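Local coordinates for protein maltose operon transcriptional repressor (Staphylococcus aureus subsp. aureus Mu50, PDB 3HCW) that probably represses transcription of the maltose operon, its deposited C-terminal part having the two-lobed fold with which LacI/GalR-type regulators bind small-molecule effectors, at residues A[13-18]-A[25-30]; A[46-51]-A[61-66]; A[74-77]-A[82-85]; A[93-98]-A[252-257]; A[120-125]-A[195-200]. One frame throughout, in Å; residues are numbered along the deposited sequence.

From the N terminus, contact 1 closes the loop between strand 9-13 and helix 25-39, contact 2 follows between the end of strand 44-47 and helix 53-65, and contact 3 closes the turn from strand 71-74 into helix 82-89. These three run in series, and contact 1 touches both others: Leu14 N is hydrogen-bonded to Thr48 OG1, and Val13 O to Leu75 N. Contact 4 spans the longest loop. It brings helix 247-263 back onto strand 94-97 in the lobe holding contacts 1 to 3, and Ile97 there meets Val30. Contact 5 is nested inside that long loop and packs helix 115-129 against strand 194-198 in the other lobe.

Contact 1 of 5, residues A[13-18]-A[25-30]; sequences VLKGSE and PFYINV
Tyr27, near the start of helix 25-39, lays its ring beside Leu14 and its hydroxyl beside Lys15, both in the loop that leaves strand 9-13. This is the first strand-loop-helix step of a Rossmann-like lobe; the helix leads on to the parallel neighbour strand 44-47, completing a beta-alpha-beta crossover. The tight part is apolar. Leu14 CD1 comes to 3.6 Å from Tyr27 CD1 and meets the ring obliquely, the two side chains running antiparallel past one another. On a face of the same ring, Phe26 CD2 stands 3.5 Å above the plane, over its centre, so carbon from both segments restrains the aromatic group. Leucine suits its place because a methyl of its branched end fits against a ring, while tyrosine offers a broad carbon surface and carries its polar atom at the far end. Ile21 of helix 19-22 touches Leu14, Lys15 and Tyr27 alike.

The looser side begins at that hydroxyl. Lys15 is partly exposed, and its ammonium makes a cation-pi contact with Phe143. Gly16, Ser17 and Glu18, farther along the loop, are poorly ordered and make no contact with the helix segment. A glycerol, probably from the crystallisation liquor, lies about 4 Å from the Tyr27 side chain and may mark a pocket. The lysine leaves its backbone with CG anti to N (chi1 -171°) and bends at chi3, running roughly perpendicular to the tyrosine and bringing CE to 3.4 Å from Tyr27 OH.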
# COMPACT_ATOMS: atom_id res chain seq x y z
N VAL A 13 -18.13 -2.62 -6.04
CA VAL A 13 -17.82 -4.06 -5.93
C VAL A 13 -16.35 -4.43 -6.19
O VAL A 13 -15.83 -4.28 -7.30
CB VAL A 13 -18.72 -4.93 -6.83
CG1 VAL A 13 -18.55 -6.42 -6.49
CG2 VAL A 13 -20.18 -4.53 -6.67
N LEU A 14 -15.69 -4.92 -5.14
CA LEU A 14 -14.31 -5.38 -5.18
C LEU A 14 -14.22 -6.89 -5.44
O LEU A 14 -15.19 -7.63 -5.22
CB LEU A 14 -13.61 -5.06 -3.85
CG LEU A 14 -12.72 -3.84 -3.63
CD1 LEU A 14 -11.29 -4.14 -4.05
CD2 LEU A 14 -13.24 -2.58 -4.29
N LYS A 15 -13.04 -7.33 -5.89
CA LYS A 15 -12.73 -8.74 -6.14
C LYS A 15 -12.57 -9.53 -4.83
O LYS A 15 -13.10 -10.64 -4.70
CB LYS A 15 -11.44 -8.82 -6.97
CG LYS A 15 -11.06 -10.19 -7.51
CD LYS A 15 -9.53 -10.31 -7.70
CE LYS A 15 -9.01 -9.37 -8.79
NZ LYS A 15 -7.52 -9.40 -8.90
N GLY A 16 -11.85 -8.94 -3.87
CA GLY A 16 -11.64 -9.52 -2.55
C GLY A 16 -11.23 -8.50 -1.49
O GLY A 16 -11.06 -7.32 -1.80
N SER A 17 -11.08 -8.97 -0.25
CA SER A 17 -10.72 -8.10 0.88
C SER A 17 -9.29 -8.37 1.33
O SER A 17 -8.80 -7.73 2.27
CB SER A 17 -11.66 -8.33 2.06
OG SER A 17 -12.89 -8.85 1.63
N GLU A 18 -8.65 -9.33 0.66
CA GLU A 18 -7.34 -9.88 1.03
C GLU A 18 -6.28 -8.82 1.28
O GLU A 18 -6.34 -7.72 0.71
CB GLU A 18 -6.83 -10.85 -0.05
CG GLU A 18 -7.90 -11.50 -0.94
CD GLU A 18 -8.79 -12.50 -0.21
OE1 GLU A 18 -10.03 -12.31 -0.23
OE2 GLU A 18 -8.25 -13.46 0.38
N PRO A 25 -2.08 -0.86 -4.25
CA PRO A 25 -2.13 0.55 -4.66
C PRO A 25 -3.01 0.81 -5.89
O PRO A 25 -3.32 1.97 -6.17
CB PRO A 25 -0.67 0.87 -5.02
CG PRO A 25 0.13 -0.10 -4.25
CD PRO A 25 -0.70 -1.37 -4.29
N PHE A 26 -3.37 -0.25 -6.61
CA PHE A 26 -4.32 -0.12 -7.71
C PHE A 26 -5.68 0.25 -7.14
O PHE A 26 -6.26 1.26 -7.52
CB PHE A 26 -4.46 -1.42 -8.51
CG PHE A 26 -5.53 -1.36 -9.56
CD1 PHE A 26 -5.32 -0.67 -10.74
CD2 PHE A 26 -6.77 -1.99 -9.35
CE1 PHE A 26 -6.33 -0.60 -11.72
CE2 PHE A 26 -7.77 -1.93 -10.32
CZ PHE A 26 -7.55 -1.24 -11.50
N TYR A 27 -6.17 -0.60 -6.24
CA TYR A 27 -7.48 -0.38 -5.65
C TYR A 27 -7.50 0.84 -4.74
O TYR A 27 -8.44 1.61 -4.78
CB TYR A 27 -7.96 -1.65 -4.95
CG TYR A 27 -8.13 -2.81 -5.90
CD1 TYR A 27 -9.25 -2.89 -6.74
CD2 TYR A 27 -7.16 -3.82 -5.99
CE1 TYR A 27 -9.41 -3.95 -7.62
CE2 TYR A 27 -7.32 -4.89 -6.87
CZ TYR A 27 -8.45 -4.95 -7.69
OH TYR A 27 -8.61 -6.00 -8.56
N ILE A 28 -6.44 1.06 -3.97
CA ILE A 28 -6.36 2.29 -3.15
C ILE A 28 -6.54 3.55 -4.00
O ILE A 28 -7.35 4.41 -3.68
CB ILE A 28 -5.06 2.35 -2.32
CG1 ILE A 28 -5.07 1.23 -1.28
CG2 ILE A 28 -4.91 3.72 -1.63
CD1 ILE A 28 -3.72 0.72 -0.96
N ASN A 29 -5.84 3.62 -5.13
CA ASN A 29 -5.99 4.77 -6.01
C ASN A 29 -7.29 4.81 -6.81
O ASN A 29 -7.85 5.89 -7.02
CB ASN A 29 -4.76 4.91 -6.90
CG ASN A 29 -3.52 5.26 -6.10
OD1 ASN A 29 -3.56 6.12 -5.23
ND2 ASN A 29 -2.40 4.60 -6.38
N VAL A 30 -7.79 3.65 -7.24
CA VAL A 30 -9.06 3.61 -7.98
C VAL A 30 -10.21 4.07 -7.07
O VAL A 30 -10.97 4.98 -7.45
CB VAL A 30 -9.35 2.23 -8.64
CG1 VAL A 30 -10.73 2.19 -9.19
CG2 VAL A 30 -8.39 1.97 -9.78

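Contact 2 of 5, residues A[46-51]-A[61-66]; sequences QTTVSN and YKMIKQ
Met63 of helix 53-65 projects its thioether between Gln46 and Thr48, at the end of strand 44-47, an edge strand of the sheet within this chain. The helix belongs to a beta-alpha-beta crossover of the Rossmann-like lobe: it carries the chain from strand 44-47 past strand 9-13 to strand 71-74. Met63 gives up 75 Å² to the contact, Gln46 41 Å² and Thr48 23 Å². A methionine suits this buried place against a partly exposed glutamine, being unbranched, flexible and soft enough to lie against both amide and methyl groups. Its chain bends at chi3 (81°), which turns the terminal CE toward the strand; there Met63 CE lies 3.7 Å from Gln46 NE2 and 3.8 Å from Gln46 O. The Met63 side chain also touches Phe72 of strand 71-74.

Gln46 comes from the opposite direction with an extended chain, CG anti to its backbone N (chi1 -162°), so that its amide end lies alongside the sulfur and methyl. Its partly exposed position suits a residue with an apolar stem and a polar end. Thr48 lies across the methionine and divides its two branches between different tasks. Thr48 OG1 accepts a hydrogen bond from Leu14 N, joining the strand end to the loop after strand 9-13. The other branch turns to the helix, with Thr48 CG2 4.1 Å from Met63 SD.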
# COMPACT_ATOMS: atom_id res chain seq x y z
N GLN A 46 -19.86 3.02 -0.95
CA GLN A 46 -19.88 1.86 -0.07
C GLN A 46 -19.18 0.67 -0.71
O GLN A 46 -19.74 -0.02 -1.58
CB GLN A 46 -21.31 1.52 0.33
CG GLN A 46 -21.44 0.62 1.55
CD GLN A 46 -22.79 -0.07 1.63
OE1 GLN A 46 -23.84 0.58 1.56
NE2 GLN A 46 -22.77 -1.39 1.77
N THR A 47 -17.94 0.45 -0.27
CA THR A 47 -17.06 -0.61 -0.75
C THR A 47 -17.44 -1.97 -0.16
O THR A 47 -17.52 -2.11 1.06
CB THR A 47 -15.60 -0.29 -0.34
OG1 THR A 47 -15.26 1.05 -0.74
CG2 THR A 47 -14.62 -1.26 -0.97
N THR A 48 -17.67 -2.97 -1.03
CA THR A 48 -17.92 -4.35 -0.57
C THR A 48 -16.72 -4.89 0.21
O THR A 48 -15.57 -4.53 -0.09
CB THR A 48 -18.29 -5.35 -1.72
OG1 THR A 48 -17.16 -5.54 -2.59
CG2 THR A 48 -19.50 -4.88 -2.53
N VAL A 49 -17.00 -5.73 1.20
CA VAL A 49 -15.99 -6.21 2.14
C VAL A 49 -15.82 -7.74 2.06
O VAL A 49 -15.01 -8.34 2.77
CB VAL A 49 -16.31 -5.69 3.59
CG1 VAL A 49 -17.38 -6.55 4.29
CG2 VAL A 49 -15.04 -5.54 4.43
N SER A 50 -16.57 -8.36 1.14
CA SER A 50 -16.61 -9.81 0.96
C SER A 50 -15.34 -10.36 0.32
O SER A 50 -14.67 -9.68 -0.45
CB SER A 50 -17.81 -10.18 0.09
OG SER A 50 -18.65 -11.11 0.73
N ASN A 51 -15.02 -11.62 0.64
CA ASN A 51 -13.74 -12.22 0.27
C ASN A 51 -13.84 -13.45 -0.66
O ASN A 51 -12.82 -13.98 -1.10
CB ASN A 51 -12.92 -12.56 1.52
CG ASN A 51 -13.66 -13.48 2.49
OD1 ASN A 51 -13.46 -14.69 2.49
ND2 ASN A 51 -14.52 -12.90 3.33
N TYR A 61 -26.36 -8.64 -3.37
CA TYR A 61 -27.81 -8.85 -3.41
C TYR A 61 -28.54 -8.17 -2.25
O TYR A 61 -29.65 -7.66 -2.42
CB TYR A 61 -28.18 -10.33 -3.47
CG TYR A 61 -29.66 -10.58 -3.69
CD1 TYR A 61 -30.25 -10.39 -4.94
CD2 TYR A 61 -30.48 -10.99 -2.63
CE1 TYR A 61 -31.60 -10.60 -5.14
CE2 TYR A 61 -31.83 -11.21 -2.82
CZ TYR A 61 -32.39 -11.01 -4.07
OH TYR A 61 -33.74 -11.23 -4.27
N LYS A 62 -27.90 -8.18 -1.07
CA LYS A 62 -28.39 -7.45 0.09
C LYS A 62 -28.50 -5.96 -0.23
O LYS A 62 -29.55 -5.37 -0.01
CB LYS A 62 -27.49 -7.69 1.31
CG LYS A 62 -28.02 -7.12 2.62
CD LYS A 62 -27.45 -7.85 3.85
CE LYS A 62 -25.94 -7.65 4.01
NZ LYS A 62 -25.59 -6.27 4.46
N MET A 63 -27.43 -5.38 -0.79
CA MET A 63 -27.44 -3.98 -1.25
C MET A 63 -28.54 -3.65 -2.28
O MET A 63 -29.05 -2.53 -2.29
CB MET A 63 -26.06 -3.58 -1.79
CG MET A 63 -24.95 -3.60 -0.75
SD MET A 63 -23.29 -3.68 -1.44
CE MET A 63 -23.01 -1.96 -1.85
N ILE A 64 -28.90 -4.62 -3.14
CA ILE A 64 -30.01 -4.44 -4.08
C ILE A 64 -31.34 -4.42 -3.34
O ILE A 64 -32.10 -3.45 -3.41
CB ILE A 64 -30.14 -5.57 -5.17
CG1 ILE A 64 -28.79 -6.10 -5.69
CG2 ILE A 64 -31.09 -5.13 -6.31
CD1 ILE A 64 -27.92 -5.12 -6.42
N LYS A 65 -31.60 -5.53 -2.64
CA LYS A 65 -32.88 -5.81 -1.98
C LYS A 65 -33.24 -4.82 -0.88
O LYS A 65 -34.39 -4.38 -0.78
CB LYS A 65 -32.88 -7.24 -1.44
CG LYS A 65 -33.86 -8.16 -2.12
CD LYS A 65 -35.07 -8.39 -1.22
CE LYS A 65 -35.87 -9.60 -1.66
NZ LYS A 65 -36.47 -10.31 -0.50
N GLN A 66 -32.25 -4.45 -0.06
CA GLN A 66 -32.42 -3.45 0.98
C GLN A 66 -32.35 -2.02 0.44
O GLN A 66 -32.35 -1.07 1.22
CB GLN A 66 -31.38 -3.63 2.09
CG GLN A 66 -31.70 -4.72 3.09
CD GLN A 66 -30.77 -4.70 4.29
OE1 GLN A 66 -29.58 -4.41 4.17
NE2 GLN A 66 -31.31 -5.02 5.46

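Contact 3 of 5, residues A[74-77]-A[82-85]; sequences LLYS and PIKQ
The turn from strand 71-74 into helix 82-89, one beta-alpha step of the Rossmann-like lobe, is closed by Leu74 and Tyr76 packing on Ile83 and Lys84. Leu74 forks its two methyls between the helix residues. Leu74 CD2 lies 3.7 Å from Ile83 CD1, the two chains overlapping side by side from opposing ends, whereas Leu74 CD1 is 3.7 Å from Lys84 CB and rests on the aliphatic stem of the lysine, which it meets at about a right angle. Lys84 suits this place because its carbons can be buried while the ammonium extends to Asp105 in a long, weak ion pair.

Tyr76 approaches Ile83 with its ring edge: Ile83 CG2 sits near the ring plane, 4.2 Å from Tyr76 CZ. The isoleucine, branched at CB, can thus serve Tyr76 with CG2 and Leu74 with CD1. Tyr76 OH is hydrogen-bonded to OD2 of Asp81, just before the helix, and OD1 of that aspartate takes a weak bond from the backbone N of Lys84. The chemistry implies an apolar interior bordered by polar bonds, with the Asp81 carboxylate held by the tyrosine and, weakly, by the first turn of the helix.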
# COMPACT_ATOMS: atom_id res chain seq x y z
N LEU A 74 -18.50 -1.90 -10.83
CA LEU A 74 -17.73 -3.16 -10.72
C LEU A 74 -16.27 -2.86 -10.99
O LEU A 74 -15.91 -2.39 -12.07
CB LEU A 74 -18.22 -4.20 -11.73
CG LEU A 74 -19.68 -4.65 -11.72
CD1 LEU A 74 -19.87 -5.76 -12.72
CD2 LEU A 74 -20.06 -5.13 -10.36
N LEU A 75 -15.42 -3.16 -10.01
CA LEU A 75 -13.99 -2.84 -10.10
C LEU A 75 -13.14 -3.94 -10.76
O LEU A 75 -11.93 -3.98 -10.56
CB LEU A 75 -13.41 -2.54 -8.72
CG LEU A 75 -13.65 -1.28 -7.88
CD1 LEU A 75 -12.30 -0.70 -7.49
CD2 LEU A 75 -14.46 -0.23 -8.55
N TYR A 76 -13.78 -4.80 -11.54
CA TYR A 76 -13.09 -5.83 -12.30
C TYR A 76 -13.95 -6.23 -13.50
O TYR A 76 -15.14 -5.93 -13.53
CB TYR A 76 -12.79 -7.05 -11.42
CG TYR A 76 -14.03 -7.79 -10.97
CD1 TYR A 76 -14.68 -7.43 -9.79
CD2 TYR A 76 -14.55 -8.84 -11.73
CE1 TYR A 76 -15.82 -8.10 -9.38
CE2 TYR A 76 -15.69 -9.50 -11.34
CZ TYR A 76 -16.31 -9.13 -10.16
OH TYR A 76 -17.43 -9.80 -9.78
N SER A 77 -13.35 -6.92 -14.47
CA SER A 77 -14.08 -7.48 -15.60
C SER A 77 -13.78 -8.98 -15.73
O SER A 77 -12.62 -9.39 -15.71
CB SER A 77 -13.70 -6.76 -16.89
OG SER A 77 -14.47 -7.22 -17.99
N PRO A 82 -21.30 -13.57 -12.66
CA PRO A 82 -22.66 -13.77 -12.15
C PRO A 82 -23.20 -12.60 -11.34
O PRO A 82 -24.42 -12.44 -11.22
CB PRO A 82 -22.53 -15.02 -11.26
CG PRO A 82 -21.16 -15.57 -11.52
CD PRO A 82 -20.33 -14.41 -11.94
N ILE A 83 -22.30 -11.79 -10.78
CA ILE A 83 -22.70 -10.57 -10.07
C ILE A 83 -22.94 -9.41 -11.06
O ILE A 83 -23.76 -8.55 -10.80
CB ILE A 83 -21.74 -10.25 -8.87
CG1 ILE A 83 -22.26 -9.10 -8.00
CG2 ILE A 83 -20.34 -10.01 -9.32
CD1 ILE A 83 -21.64 -7.74 -8.30
N LYS A 84 -22.24 -9.42 -12.20
CA LYS A 84 -22.60 -8.56 -13.33
C LYS A 84 -23.96 -8.98 -13.90
O LYS A 84 -24.76 -8.13 -14.29
CB LYS A 84 -21.53 -8.59 -14.43
CG LYS A 84 -21.74 -7.58 -15.58
CD LYS A 84 -20.52 -7.46 -16.49
CE LYS A 84 -20.39 -8.64 -17.45
NZ LYS A 84 -19.09 -8.62 -18.18
N GLN A 85 -24.22 -10.29 -13.93
CA GLN A 85 -25.54 -10.83 -14.30
C GLN A 85 -26.65 -10.45 -13.32
O GLN A 85 -27.79 -10.21 -13.73
CB GLN A 85 -25.49 -12.36 -14.45
CG GLN A 85 -25.43 -12.83 -15.90
CD GLN A 85 -26.57 -12.30 -16.76
OE1 GLN A 85 -26.34 -11.67 -17.80
NE2 GLN A 85 -27.81 -12.54 -16.32

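Contact 4 of 5, residues A[93-98]-A[252-257]; sequences PFIVIG and QQAGSA
Gln252 O is gripped twice from within its own helix: Ser256 N donates the regular backbone bond at 2.9 Å, and Ser256 OG adds a second at 3.2 Å. The two donors reach the oxygen from opposite faces of its carbonyl plane, and the hydroxyl lies above that plane, 36° out of it. A serine suits this partly exposed side of the helix because its hydroxyl can fold back on the preceding turn.

The side facing strand 94-97 is made of alanines instead. Ala254 CB touches two isoleucines, being 3.9 Å from Ile95 CG2 and 3.8 Å from Ile97 CD1. One turn on, Ala257 CB is 3.8 Å from Ile95 CG1. Single methyl groups allow the helix close to the sheet, and the axes of strand 94-97 and helix 252-257 approach to 8.9 Å, nearly antiparallel at 164°. Helix 247-263 belongs to a late part of the chain yet lies on a parallel strand of the N-terminal lobe, the interlaced topology of the LacI-type, periplasmic-binding-protein-like fold. Helix 25-39 packs beside it, with Glu36 bonded to Gln252 NE2 and Val30 touching Ile97.

Ile95 and Ile97, alternate residues of the strand, supply the branched apolar surface, while Val96 between them points away. With Ile97 CG1 anti to the carbonyl carbon (chi1 -57°), the end of that side chain swings toward the helix, and CG1 itself lies 4.0 Å from Ala254 CB.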
# COMPACT_ATOMS: atom_id res chain seq x y z
N PRO A 93 -28.40 0.24 -12.40
CA PRO A 93 -27.44 0.99 -13.21
C PRO A 93 -26.02 0.73 -12.72
O PRO A 93 -25.80 0.65 -11.51
CB PRO A 93 -27.81 2.46 -12.93
CG PRO A 93 -29.21 2.41 -12.43
CD PRO A 93 -29.28 1.15 -11.64
N PHE A 94 -25.08 0.55 -13.65
CA PHE A 94 -23.69 0.30 -13.27
C PHE A 94 -22.62 0.74 -14.27
O PHE A 94 -22.90 0.99 -15.44
CB PHE A 94 -23.45 -1.16 -12.81
CG PHE A 94 -23.64 -2.19 -13.89
CD1 PHE A 94 -24.89 -2.75 -14.13
CD2 PHE A 94 -22.55 -2.66 -14.62
CE1 PHE A 94 -25.07 -3.72 -15.10
CE2 PHE A 94 -22.73 -3.64 -15.60
CZ PHE A 94 -23.99 -4.17 -15.84
N ILE A 95 -21.39 0.82 -13.77
CA ILE A 95 -20.19 0.99 -14.58
C ILE A 95 -19.32 -0.24 -14.34
O ILE A 95 -19.42 -0.88 -13.30
CB ILE A 95 -19.44 2.33 -14.21
CG1 ILE A 95 -19.61 3.36 -15.31
CG2 ILE A 95 -17.95 2.14 -14.05
CD1 ILE A 95 -21.00 3.79 -15.52
N VAL A 96 -18.50 -0.59 -15.33
CA VAL A 96 -17.49 -1.63 -15.13
C VAL A 96 -16.12 -1.03 -15.37
O VAL A 96 -15.88 -0.37 -16.38
CB VAL A 96 -17.71 -2.83 -16.08
CG1 VAL A 96 -16.65 -3.91 -15.84
CG2 VAL A 96 -19.11 -3.41 -15.91
N ILE A 97 -15.22 -1.23 -14.42
CA ILE A 97 -13.84 -0.94 -14.69
C ILE A 97 -13.19 -2.20 -15.25
O ILE A 97 -12.98 -3.19 -14.52
CB ILE A 97 -13.11 -0.38 -13.46
CG1 ILE A 97 -13.82 0.88 -12.97
CG2 ILE A 97 -11.65 -0.08 -13.80
CD1 ILE A 97 -13.09 1.62 -11.89
N GLY A 98 -12.91 -2.16 -16.55
CA GLY A 98 -12.30 -3.28 -17.28
C GLY A 98 -12.78 -3.35 -18.72
O GLY A 98 -13.35 -2.38 -19.24
N GLN A 252 -11.65 8.36 -11.14
CA GLN A 252 -12.33 9.63 -11.38
C GLN A 252 -13.27 9.53 -12.57
O GLN A 252 -14.40 10.01 -12.50
CB GLN A 252 -11.33 10.77 -11.58
CG GLN A 252 -10.61 11.20 -10.31
CD GLN A 252 -9.48 12.18 -10.56
OE1 GLN A 252 -9.15 12.50 -11.71
NE2 GLN A 252 -8.87 12.68 -9.49
N GLN A 253 -12.81 8.89 -13.65
CA GLN A 253 -13.62 8.69 -14.86
C GLN A 253 -14.84 7.79 -14.61
O GLN A 253 -15.92 8.04 -15.15
CB GLN A 253 -12.77 8.12 -15.98
CG GLN A 253 -11.69 9.07 -16.52
CD GLN A 253 -12.27 10.21 -17.35
OE1 GLN A 253 -13.08 9.99 -18.25
NE2 GLN A 253 -11.85 11.43 -17.04
N ALA A 254 -14.67 6.75 -13.80
CA ALA A 254 -15.77 5.85 -13.45
C ALA A 254 -16.80 6.57 -12.59
O ALA A 254 -18.00 6.38 -12.76
CB ALA A 254 -15.25 4.62 -12.73
N GLY A 255 -16.29 7.41 -11.67
CA GLY A 255 -17.12 8.25 -10.80
C GLY A 255 -17.95 9.26 -11.58
O GLY A 255 -19.15 9.41 -11.35
N SER A 256 -17.30 9.94 -12.52
CA SER A 256 -17.99 10.86 -13.44
C SER A 256 -19.05 10.17 -14.30
O SER A 256 -20.16 10.69 -14.42
CB SER A 256 -16.98 11.58 -14.32
OG SER A 256 -16.18 12.44 -13.53
N ALA A 257 -18.70 9.01 -14.86
CA ALA A 257 -19.62 8.24 -15.72
C ALA A 257 -20.90 7.84 -15.01
O ALA A 257 -21.98 8.02 -15.54
CB ALA A 257 -18.93 7.00 -16.28

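Contact 5 of 5, residues A[120-125]-A[195-200]; sequences ENLTRH and AIISLD
Leu122, on helix 115-129, meets Ile197 of strand 194-198 tip to tip, with Leu122 CD2 3.7 Å from Ile197 CG2. Both residues point toward the opposing segment, and their torsions bring methyls together: Leu122 sets CG opposite the backbone N (chi1 -172°), and Ile197 holds CG2 in the corresponding position. Branched aliphatic residues suit this buried interface, where the helix lies over a sheet strand and no hydrogen bond joins the two segments.

Thr123 adds a lighter touch beside the leucine, its OG1 4.2 Å from Ile197 CD1. That hydroxyl is bonded to the backbone oxygen of Ser119 one turn earlier, which lets a polar side chain be buried against the isoleucine. Past the strand, Asp200 is the N-cap of helix 201-213, its OD2 bonded to Met202 N, while its OD1 binds Asn228 and a glycerol, probably from the crystallisation liquor.

The contact lies in the second lobe of the periplasmic-binding-protein-like fold. Strand 194-198 runs parallel between strands 133-139 and 222-227, whose Phe136 and Phe227 touch Ile197; Phe227 also reaches Leu122, and helix 144-159 packs alongside with Phe153 and Val156 against Thr123.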
# COMPACT_ATOMS: atom_id res chain seq x y z
N GLU A 120 2.47 -4.35 -24.81
CA GLU A 120 3.28 -4.26 -26.01
C GLU A 120 4.36 -3.20 -25.88
O GLU A 120 5.48 -3.43 -26.29
CB GLU A 120 2.41 -3.95 -27.22
CG GLU A 120 1.72 -5.16 -27.75
CD GLU A 120 0.78 -4.88 -28.87
OE1 GLU A 120 0.68 -3.71 -29.32
OE2 GLU A 120 0.13 -5.86 -29.31
N ASN A 121 4.01 -2.04 -25.31
CA ASN A 121 4.96 -0.98 -25.01
C ASN A 121 6.05 -1.45 -24.06
O ASN A 121 7.23 -1.15 -24.28
CB ASN A 121 4.25 0.24 -24.41
CG ASN A 121 3.42 0.97 -25.41
OD1 ASN A 121 3.63 0.85 -26.61
ND2 ASN A 121 2.44 1.74 -24.93
N LEU A 122 5.66 -2.16 -23.01
CA LEU A 122 6.62 -2.67 -22.03
C LEU A 122 7.50 -3.74 -22.65
O LEU A 122 8.73 -3.69 -22.49
CB LEU A 122 5.92 -3.19 -20.77
CG LEU A 122 6.79 -3.60 -19.57
CD1 LEU A 122 7.30 -2.36 -18.86
CD2 LEU A 122 5.99 -4.47 -18.60
N THR A 123 6.88 -4.70 -23.35
CA THR A 123 7.61 -5.80 -23.96
C THR A 123 8.60 -5.27 -25.01
O THR A 123 9.72 -5.74 -25.08
CB THR A 123 6.68 -6.89 -24.61
OG1 THR A 123 5.65 -7.29 -23.68
CG2 THR A 123 7.49 -8.13 -25.00
N ARG A 124 8.18 -4.29 -25.81
CA ARG A 124 9.06 -3.66 -26.81
C ARG A 124 10.29 -3.03 -26.17
O ARG A 124 11.41 -3.21 -26.66
CB ARG A 124 8.31 -2.58 -27.62
CG ARG A 124 8.04 -2.94 -29.07
CD ARG A 124 9.32 -2.93 -29.90
NE ARG A 124 9.63 -1.62 -30.47
CZ ARG A 124 10.77 -1.31 -31.10
NH1 ARG A 124 11.73 -2.22 -31.23
NH2 ARG A 124 10.95 -0.09 -31.58
N HIS A 125 10.07 -2.29 -25.08
CA HIS A 125 11.15 -1.60 -24.36
C HIS A 125 12.27 -2.53 -23.88
O HIS A 125 13.46 -2.20 -24.02
CB HIS A 125 10.60 -0.80 -23.18
CG HIS A 125 11.64 -0.41 -22.18
ND1 HIS A 125 12.55 0.60 -22.42
CD2 HIS A 125 11.93 -0.89 -20.95
CE1 HIS A 125 13.35 0.73 -21.38
NE2 HIS A 125 13.00 -0.17 -20.47
N ALA A 195 14.68 -11.32 -19.50
CA ALA A 195 13.80 -10.37 -18.84
C ALA A 195 12.60 -11.09 -18.24
O ALA A 195 12.03 -12.00 -18.86
CB ALA A 195 13.34 -9.28 -19.81
N ILE A 196 12.24 -10.69 -17.02
CA ILE A 196 11.05 -11.20 -16.36
C ILE A 196 10.02 -10.09 -16.26
O ILE A 196 10.29 -9.02 -15.70
CB ILE A 196 11.35 -11.75 -14.95
CG1 ILE A 196 12.27 -12.97 -15.03
CG2 ILE A 196 10.05 -12.09 -14.21
CD1 ILE A 196 12.97 -13.32 -13.72
N ILE A 197 8.84 -10.34 -16.83
CA ILE A 197 7.72 -9.41 -16.71
C ILE A 197 6.60 -10.01 -15.87
O ILE A 197 6.18 -11.15 -16.12
CB ILE A 197 7.22 -8.92 -18.10
CG1 ILE A 197 8.27 -8.02 -18.76
CG2 ILE A 197 5.90 -8.14 -17.96
CD1 ILE A 197 8.12 -7.87 -20.29
N SER A 198 6.14 -9.27 -14.86
CA SER A 198 5.02 -9.69 -14.03
C SER A 198 3.77 -8.89 -14.37
O SER A 198 3.85 -7.70 -14.66
CB SER A 198 5.32 -9.51 -12.54
OG SER A 198 6.51 -10.18 -12.16
N LEU A 199 2.65 -9.58 -14.27
CA LEU A 199 1.30 -9.04 -14.41
C LEU A 199 1.00 -7.74 -13.65
O LEU A 199 0.33 -6.85 -14.17
CB LEU A 199 0.30 -10.12 -13.97
CG LEU A 199 -1.19 -9.75 -14.10
CD1 LEU A 199 -1.55 -9.64 -15.57
CD2 LEU A 199 -2.07 -10.78 -13.41
N ASP A 200 1.50 -7.64 -12.42
CA ASP A 200 1.10 -6.60 -11.48
C ASP A 200 2.19 -6.46 -10.43
O ASP A 200 2.86 -7.42 -10.09
CB ASP A 200 -0.23 -7.00 -10.80
CG ASP A 200 -0.61 -6.08 -9.66
OD1 ASP A 200 -0.88 -4.89 -9.94
OD2 ASP A 200 -0.63 -6.53 -8.49